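Local coordinates for protein colicin-B (Escherichia coli, PDB 1RH1) that kills Escherichia coli and closely related bacteria by forming a channel in the cytoplasmic membrane that depolarises it and dissipates cellular energy, at residues Arg119-Val123 with Asn253-Tyr259; Ile139-Gln145 with Tyr282-Ile288; Lys168-Thr172 with Ile184-Met190. All coordinates share one frame; numbering follows the deposited sequence.

Contact 1. Residues Arg119-Val123 with Asn253-Tyr259; sequences RPAAV and NYVEAGY
Arg119 reaches Tyr259 because its chain leaves with CG turned roughly away from the carbonyl carbon, off a staggered position (chi1 -91°), and then bends at chi3, which lays the guanidinium flat over the tyrosine ring. The two planes lie 4° apart, and CZ of Arg119 stands 3.6 Å from the centroid of the Tyr259 ring, a stack and cation-pi contact. At the guanidinium edge, NH2 of Arg119 gives a straight hydrogen bond of 2.6 Å to O of Gly258, in the guanidinium plane but approaching from above the carbonyl plane. The same NH2 has a weak, bent bond to O of Ala257. Glu256, extended from a CG anti to its backbone N, adds a salt bridge, NE of Arg119 to OE1 of Glu256 at 3.0 Å, tilted out of the guanidinium plane. This end lies against the TonB box: Arg119 touches Thr18, and Tyr259 is hydrogen-bonded by backbone to Val20.

The backbones pair antiparallel: N of Ala122 bonds to O of Val255 at 2.9 Å, and N of Val255 returns the bond to O of Ala122. CB of Ala121 lies 3.5 Å from CE1 of Tyr254, while CG of Pro120 meets CB of Ala257.

Tyr254 packs on Leu106 and Leu110 of helix 99-110, its hydroxyl bonded to O of Gly113; Arg119 and Tyr259 lie against helix 291-340 at Phe308 and Ala304. Ala121 and Val123 bond by backbone to Gly186 and Ile184, so strand 121-128 runs between strands 179-186 and 252-256.

Contact 2. Residues Ile139-Gln145 with Tyr282-Ile288; sequences IRLMVTQ and YISAVEI
Backbone hydrogen bonds carry most of the contact between Ile139-Gln145 and Tyr282-Ile288, two antiparallel strands whose axes approach to 4.5 Å. Three hydrogen-bonded pairs, Leu141 with Val286, Val143 with Ser284 and Gln145 with Tyr282, each exchange two N-H...O bonds; the shortest runs 2.8 Å from N of Ser284 to O of Val143. Between them, CA-H...O contacts fill the non-hydrogen-bonded positions, as where CA of Met142 lies 3.0 Å from O of Ser284.

The charged interaction sits at the end where strand 281-286 gives way to a loop. Arg140 and Glu287 lie side by side and point the same way, with NH2 of Arg140 3.4 Å from OE1 of Glu287 in a long salt bridge. CB of Glu287 sits over one face of the guanidinium. Bends at chi2 and chi3 of Arg140 fold its chain back so that NE bonds to O of Ile139 at 2.9 Å, nearly straight and in the guanidinium plane, which would limit how the group can turn. OE2 of Glu287 has its own partner in the hydroxyl of Ser24, in the TonB box.

Packing contacts occupy both faces. On the face of Met142 and Thr144, CE of Met142 meets CB of Ala285 at 4.0 Å. On the other, the CG2 methyl of Val143 lies 3.9 Å from the CB methylene of Ser284. At the loop end, CG2 of Ile139 touches CD1 of Ile288 at 3.8 Å.

The two strands are interior neighbours in a mixed beta sheet, in the order 70-73, 139-146, 281-286, 266-271, and the hydroxyls of Tyr282 and Ser284 bond to the backbone of Leu171, tying this sheet to hairpin strand 169-176.

Contact 3. Residues Lys168-Thr172 with Ile184-Met190; sequences KYRLT and IIGGIPM
Tyr169-Thr172 and Ile184-Gly186 run antiparallel, their axes 4.7 Å apart at closest and at 143° to each other, and Arg170 and Ile185 form a hydrogen-bonded pair: N of Arg170 to O of Ile185 at 3.1 Å, and N of Ile185 to O of Arg170 at 2.9 Å.

On the face of Tyr169, Leu171 and Ile184, the isoleucine lies between the other two. CG1 of Ile184 stands anti to its backbone N (chi1 175°), and the extended chain carries CD1 to 3.6 Å from CD2 of Tyr169, while CG1 itself meets CD1 of Leu171 at 4.0 Å.

Arg170 and Ile185 share the opposite face, side by side and pointing the same way. With CG1 of Ile185 set between its backbone N and carbonyl carbon (chi1 50°), the branch swings toward the partner strand: CG1 comes to 3.5 Å from CB of Arg170, and CD1 touches both NH2 of Arg170 and OG1 of Thr172, meeting them from directions about a right angle apart. Methylene CD of Arg170 also passes 4.1 Å from SD of Met190. The guanidinium itself is held elsewhere, by salt bridges from NE to Asp267 and from NH2 to Asp17 of the TonB box, which would be expected to limit its rotation and balance its charge.

Where the chain turns a corner at Gly187 and Ile188, a water bridges the segments. It donates to O of Lys168 at 2.7 Å and accepts from N of Gly187, with a weak further bond to O of Ile188.

This is the open end of the beta hairpin of strands 169-176 and 179-186; strand 179-186 is paired on its other edge with strand 121-128, and the corner leads into strand 189-201 of the mixed sheet.

Overall arrangement
From the N terminus, the chain enters contact 1 at Arg119-Val123, then contact 2 at Ile139-Gln145, and then both halves of contact 3, Lys168-Thr172 and Ile184-Met190, which close a short hairpin. Contact 1 closes at Asn253-Tyr259 and contact 2 only at Tyr282-Ile288, so these two long loops cross, with contact 3 nested inside both. Contacts 1 and 3 share the antiparallel sheet through neighbouring strands 121-128 and 179-186, their centres about 9 Å apart. Contact 2 lies in the mixed sheet and meets contact 3 where the hydroxyls of Tyr282 and Ser284 reach the backbone of Leu171; it does not touch contact 1.

Contact 1. Residues Arg119-Val123 with Asn253-Tyr259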
# COMPACT_ATOMS: atom_id res chain seq x y z
N ARG A 119 -6.64 1.34 1.30
CA ARG A 119 -6.52 2.03 0.05
C ARG A 119 -7.73 2.89 -0.12
O ARG A 119 -8.85 2.44 0.17
CB ARG A 119 -6.44 1.04 -1.08
CG ARG A 119 -5.00 0.69 -1.37
CD ARG A 119 -4.80 -0.02 -2.70
NE ARG A 119 -5.45 0.74 -3.75
CZ ARG A 119 -4.84 1.68 -4.47
NH1 ARG A 119 -3.56 2.01 -4.30
NH2 ARG A 119 -5.60 2.34 -5.31
N PRO A 120 -7.56 4.13 -0.62
CA PRO A 120 -8.59 5.14 -0.65
C PRO A 120 -9.78 4.69 -1.50
O PRO A 120 -9.70 3.65 -2.16
CB PRO A 120 -7.85 6.33 -1.16
CG PRO A 120 -6.95 5.75 -2.17
CD PRO A 120 -6.43 4.56 -1.42
N ALA A 121 -10.90 5.39 -1.44
CA ALA A 121 -12.07 5.05 -2.22
C ALA A 121 -12.34 6.23 -3.14
O ALA A 121 -12.03 7.38 -2.79
CB ALA A 121 -13.25 4.83 -1.33
N ALA A 122 -12.93 6.00 -4.32
CA ALA A 122 -13.09 7.08 -5.26
C ALA A 122 -14.43 7.09 -5.93
O ALA A 122 -15.02 6.04 -6.15
CB ALA A 122 -12.04 6.98 -6.34
N VAL A 123 -14.92 8.29 -6.22
CA VAL A 123 -16.10 8.47 -7.03
C VAL A 123 -15.87 9.60 -8.06
O VAL A 123 -15.53 10.72 -7.70
CB VAL A 123 -17.31 8.80 -6.12
CG1 VAL A 123 -18.55 8.92 -7.00
CG2 VAL A 123 -17.61 7.70 -5.10
N ASN A 253 -20.45 6.34 -9.38
CA ASN A 253 -20.19 5.11 -8.66
C ASN A 253 -18.99 4.83 -7.77
O ASN A 253 -17.84 5.02 -8.11
CB ASN A 253 -20.31 4.01 -9.71
CG ASN A 253 -21.59 4.05 -10.56
OD1 ASN A 253 -22.54 4.81 -10.33
ND2 ASN A 253 -21.67 3.23 -11.61
N TYR A 254 -19.25 4.29 -6.60
CA TYR A 254 -18.23 3.97 -5.62
C TYR A 254 -17.28 2.85 -6.05
O TYR A 254 -17.53 1.64 -6.03
CB TYR A 254 -18.96 3.62 -4.34
CG TYR A 254 -18.13 3.41 -3.08
CD1 TYR A 254 -17.46 4.46 -2.48
CD2 TYR A 254 -18.10 2.15 -2.52
CE1 TYR A 254 -16.75 4.25 -1.30
CE2 TYR A 254 -17.40 1.93 -1.35
CZ TYR A 254 -16.73 2.98 -0.74
OH TYR A 254 -16.05 2.75 0.44
N VAL A 255 -16.12 3.32 -6.47
CA VAL A 255 -15.08 2.42 -6.92
C VAL A 255 -13.82 2.51 -6.07
O VAL A 255 -13.72 3.30 -5.14
CB VAL A 255 -14.71 2.72 -8.41
CG1 VAL A 255 -15.93 2.44 -9.26
CG2 VAL A 255 -14.24 4.16 -8.61
N GLU A 256 -12.85 1.66 -6.38
CA GLU A 256 -11.55 1.72 -5.76
C GLU A 256 -10.73 2.76 -6.51
O GLU A 256 -10.87 2.89 -7.74
CB GLU A 256 -10.88 0.38 -5.87
CG GLU A 256 -9.46 0.39 -5.35
CD GLU A 256 -8.74 -0.94 -5.37
OE1 GLU A 256 -7.69 -1.01 -4.74
OE2 GLU A 256 -9.18 -1.90 -5.99
N ALA A 257 -9.87 3.47 -5.78
CA ALA A 257 -9.01 4.48 -6.38
C ALA A 257 -7.87 3.87 -7.18
O ALA A 257 -7.61 2.67 -7.07
CB ALA A 257 -8.39 5.36 -5.31
N GLY A 258 -7.21 4.73 -7.99
CA GLY A 258 -6.12 4.32 -8.84
C GLY A 258 -4.88 3.87 -8.09
O GLY A 258 -4.70 4.11 -6.91
N TYR A 259 -4.01 3.18 -8.82
CA TYR A 259 -2.74 2.72 -8.30
C TYR A 259 -1.53 3.51 -8.80
O TYR A 259 -0.45 3.38 -8.21
CB TYR A 259 -2.56 1.27 -8.66
CG TYR A 259 -3.46 0.34 -7.89
CD1 TYR A 259 -2.92 -0.41 -6.85
CD2 TYR A 259 -4.80 0.19 -8.27
CE1 TYR A 259 -3.71 -1.33 -6.18
CE2 TYR A 259 -5.61 -0.74 -7.59
CZ TYR A 259 -5.04 -1.50 -6.56
OH TYR A 259 -5.79 -2.48 -5.96

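Contact 2. Residues Ile139-Gln145 with Tyr282-Ile288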
# COMPACT_ATOMS: atom_id res chain seq x y z
N ILE A 139 -1.43 22.64 -21.38
CA ILE A 139 -2.73 22.81 -20.78
C ILE A 139 -2.64 22.09 -19.44
O ILE A 139 -1.80 21.21 -19.24
CB ILE A 139 -3.81 22.16 -21.70
CG1 ILE A 139 -3.87 22.89 -23.03
CG2 ILE A 139 -5.19 22.25 -21.07
CD1 ILE A 139 -3.08 22.15 -24.12
N ARG A 140 -3.51 22.50 -18.50
CA ARG A 140 -3.66 21.87 -17.20
C ARG A 140 -5.07 22.08 -16.61
O ARG A 140 -5.60 23.18 -16.57
CB ARG A 140 -2.58 22.44 -16.31
CG ARG A 140 -2.18 21.28 -15.48
CD ARG A 140 -0.74 20.81 -15.53
NE ARG A 140 -0.33 20.36 -16.84
CZ ARG A 140 0.82 19.71 -16.99
NH1 ARG A 140 1.61 19.45 -15.95
NH2 ARG A 140 1.22 19.36 -18.20
N LEU A 141 -5.80 21.03 -16.25
CA LEU A 141 -7.14 21.14 -15.65
C LEU A 141 -7.02 21.41 -14.17
O LEU A 141 -6.46 20.61 -13.43
CB LEU A 141 -7.91 19.86 -15.83
CG LEU A 141 -8.22 19.46 -17.25
CD1 LEU A 141 -8.78 18.09 -17.24
CD2 LEU A 141 -9.24 20.39 -17.87
N MET A 142 -7.52 22.54 -13.71
CA MET A 142 -7.40 22.85 -12.31
C MET A 142 -8.77 22.86 -11.66
O MET A 142 -9.76 23.28 -12.25
CB MET A 142 -6.72 24.20 -12.15
CG MET A 142 -5.26 24.19 -12.54
SD MET A 142 -4.37 25.75 -12.38
CE MET A 142 -2.81 25.09 -12.84
N VAL A 143 -8.80 22.34 -10.43
CA VAL A 143 -10.00 22.26 -9.60
C VAL A 143 -9.65 22.85 -8.27
O VAL A 143 -8.56 22.67 -7.73
CB VAL A 143 -10.50 20.84 -9.25
CG1 VAL A 143 -12.01 20.88 -9.29
CG2 VAL A 143 -9.95 19.78 -10.20
N THR A 144 -10.62 23.53 -7.69
CA THR A 144 -10.40 24.24 -6.46
C THR A 144 -11.39 23.83 -5.40
O THR A 144 -12.50 23.39 -5.69
CB THR A 144 -10.44 25.71 -6.92
OG1 THR A 144 -9.05 25.98 -6.96
CG2 THR A 144 -11.17 26.75 -6.10
N GLN A 145 -10.94 23.91 -4.15
CA GLN A 145 -11.76 23.66 -2.97
C GLN A 145 -11.36 24.52 -1.78
O GLN A 145 -10.17 24.67 -1.48
CB GLN A 145 -11.65 22.24 -2.48
CG GLN A 145 -12.23 21.12 -3.28
CD GLN A 145 -13.72 20.96 -3.11
OE1 GLN A 145 -14.50 21.70 -3.70
NE2 GLN A 145 -14.15 19.97 -2.33
N TYR A 282 -7.22 24.94 -1.58
CA TYR A 282 -6.78 23.64 -2.04
C TYR A 282 -6.96 23.72 -3.53
O TYR A 282 -8.00 24.12 -4.02
CB TYR A 282 -7.65 22.51 -1.51
CG TYR A 282 -7.43 21.11 -2.12
CD1 TYR A 282 -8.24 20.66 -3.15
CD2 TYR A 282 -6.41 20.27 -1.65
CE1 TYR A 282 -8.06 19.41 -3.72
CE2 TYR A 282 -6.22 19.01 -2.21
CZ TYR A 282 -7.04 18.59 -3.24
OH TYR A 282 -6.84 17.37 -3.83
N ILE A 283 -5.92 23.30 -4.24
CA ILE A 283 -5.98 23.33 -5.67
C ILE A 283 -5.36 22.09 -6.28
O ILE A 283 -4.34 21.57 -5.84
CB ILE A 283 -5.32 24.68 -6.04
CG1 ILE A 283 -5.37 24.87 -7.53
CG2 ILE A 283 -3.91 24.77 -5.54
CD1 ILE A 283 -5.18 26.37 -7.82
N SER A 284 -6.07 21.58 -7.27
CA SER A 284 -5.68 20.37 -7.98
C SER A 284 -5.36 20.62 -9.45
O SER A 284 -6.19 21.18 -10.17
CB SER A 284 -6.78 19.34 -7.92
OG SER A 284 -6.24 18.13 -8.43
N ALA A 285 -4.20 20.17 -9.93
CA ALA A 285 -3.76 20.44 -11.29
C ALA A 285 -3.37 19.19 -12.06
O ALA A 285 -2.26 18.66 -11.94
CB ALA A 285 -2.56 21.38 -11.25
N VAL A 286 -4.29 18.77 -12.93
CA VAL A 286 -4.17 17.55 -13.72
C VAL A 286 -3.79 17.73 -15.18
O VAL A 286 -4.17 18.68 -15.84
CB VAL A 286 -5.52 16.80 -13.56
CG1 VAL A 286 -5.68 15.59 -14.48
CG2 VAL A 286 -5.57 16.30 -12.13
N GLU A 287 -3.09 16.74 -15.71
CA GLU A 287 -2.68 16.64 -17.09
C GLU A 287 -3.58 15.70 -17.92
O GLU A 287 -3.60 14.48 -17.69
CB GLU A 287 -1.26 16.15 -17.08
CG GLU A 287 -0.62 15.99 -18.44
CD GLU A 287 0.78 15.43 -18.32
OE1 GLU A 287 1.70 16.06 -18.84
OE2 GLU A 287 0.95 14.38 -17.70
N ILE A 288 -4.34 16.25 -18.88
CA ILE A 288 -5.22 15.52 -19.79
C ILE A 288 -4.29 14.63 -20.64
O ILE A 288 -3.49 15.16 -21.41
CB ILE A 288 -6.03 16.46 -20.78
CG1 ILE A 288 -5.88 17.93 -20.41
CG2 ILE A 288 -7.51 16.15 -20.73
CD1 ILE A 288 -4.50 18.55 -20.84

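Contact 3. Residues Lys168-Thr172 with Ile184-Met190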
# COMPACT_ATOMS: atom_id res chain seq x y z
N LYS A 168 -8.94 15.01 4.49
CA LYS A 168 -9.97 13.97 4.48
C LYS A 168 -10.55 13.56 3.13
O LYS A 168 -11.13 12.49 2.99
CB LYS A 168 -11.18 14.33 5.34
CG LYS A 168 -11.82 15.66 5.12
CD LYS A 168 -13.05 15.78 5.98
CE LYS A 168 -13.43 17.25 5.89
NZ LYS A 168 -14.75 17.45 6.44
N TYR A 169 -10.39 14.46 2.16
CA TYR A 169 -10.85 14.34 0.80
C TYR A 169 -9.74 14.91 -0.03
O TYR A 169 -8.99 15.77 0.42
CB TYR A 169 -12.14 15.15 0.55
CG TYR A 169 -13.34 14.45 1.18
CD1 TYR A 169 -14.00 15.01 2.26
CD2 TYR A 169 -13.72 13.18 0.73
CE1 TYR A 169 -15.04 14.29 2.89
CE2 TYR A 169 -14.74 12.46 1.36
CZ TYR A 169 -15.40 13.02 2.44
OH TYR A 169 -16.38 12.28 3.10
N ARG A 170 -9.62 14.38 -1.23
CA ARG A 170 -8.68 14.86 -2.22
C ARG A 170 -9.33 14.82 -3.58
O ARG A 170 -10.21 14.02 -3.86
CB ARG A 170 -7.44 14.01 -2.25
CG ARG A 170 -6.48 14.37 -1.13
CD ARG A 170 -5.17 13.60 -1.20
NE ARG A 170 -4.41 13.96 -2.38
CZ ARG A 170 -3.81 13.08 -3.18
NH1 ARG A 170 -3.15 13.53 -4.22
NH2 ARG A 170 -3.83 11.76 -2.99
N LEU A 171 -8.94 15.74 -4.43
CA LEU A 171 -9.41 15.78 -5.79
C LEU A 171 -8.25 15.45 -6.74
O LEU A 171 -7.31 16.21 -6.88
CB LEU A 171 -9.99 17.16 -6.01
CG LEU A 171 -11.46 17.39 -5.86
CD1 LEU A 171 -12.00 16.83 -4.58
CD2 LEU A 171 -11.68 18.85 -5.92
N THR A 172 -8.25 14.27 -7.35
CA THR A 172 -7.22 13.82 -8.30
C THR A 172 -7.85 13.06 -9.45
O THR A 172 -9.04 13.22 -9.68
CB THR A 172 -6.18 12.88 -7.67
OG1 THR A 172 -6.87 11.84 -6.99
CG2 THR A 172 -5.24 13.61 -6.75
N ILE A 184 -13.08 12.18 -6.66
CA ILE A 184 -12.81 12.59 -5.30
C ILE A 184 -12.42 11.37 -4.49
O ILE A 184 -13.20 10.45 -4.33
CB ILE A 184 -14.06 13.28 -4.69
CG1 ILE A 184 -13.77 13.56 -3.23
CG2 ILE A 184 -15.31 12.44 -4.87
CD1 ILE A 184 -14.96 14.18 -2.53
N ILE A 185 -11.20 11.33 -3.99
CA ILE A 185 -10.83 10.19 -3.19
C ILE A 185 -10.94 10.48 -1.72
O ILE A 185 -11.03 11.61 -1.27
CB ILE A 185 -9.40 9.75 -3.56
CG1 ILE A 185 -8.38 10.85 -3.56
CG2 ILE A 185 -9.49 9.21 -4.95
CD1 ILE A 185 -6.95 10.41 -3.91
N GLY A 186 -11.00 9.43 -0.94
CA GLY A 186 -11.10 9.55 0.50
C GLY A 186 -11.12 8.19 1.15
O GLY A 186 -10.92 7.19 0.48
N GLY A 187 -11.32 8.14 2.47
CA GLY A 187 -11.48 6.86 3.12
C GLY A 187 -10.33 6.38 3.98
O GLY A 187 -10.59 5.73 4.99
N ILE A 188 -9.08 6.58 3.57
CA ILE A 188 -7.93 6.27 4.41
C ILE A 188 -7.28 7.59 4.85
O ILE A 188 -7.62 8.69 4.38
CB ILE A 188 -6.84 5.39 3.68
CG1 ILE A 188 -6.22 6.06 2.46
CG2 ILE A 188 -7.53 4.10 3.29
CD1 ILE A 188 -5.20 5.18 1.73
N PRO A 189 -6.38 7.55 5.82
CA PRO A 189 -5.57 8.69 6.19
C PRO A 189 -4.69 9.27 5.08
O PRO A 189 -3.59 8.79 4.78
CB PRO A 189 -4.83 8.13 7.39
CG PRO A 189 -5.92 7.39 8.10
CD PRO A 189 -6.39 6.59 6.91
N MET A 190 -5.16 10.31 4.44
CA MET A 190 -4.36 10.92 3.39
C MET A 190 -3.75 12.20 3.92
O MET A 190 -4.15 12.72 4.96
CB MET A 190 -5.25 11.21 2.17
CG MET A 190 -5.85 9.94 1.58
SD MET A 190 -6.94 10.20 0.18
CE MET A 190 -8.15 11.07 1.09
O HOH W 1 -10.51 10.38 4.58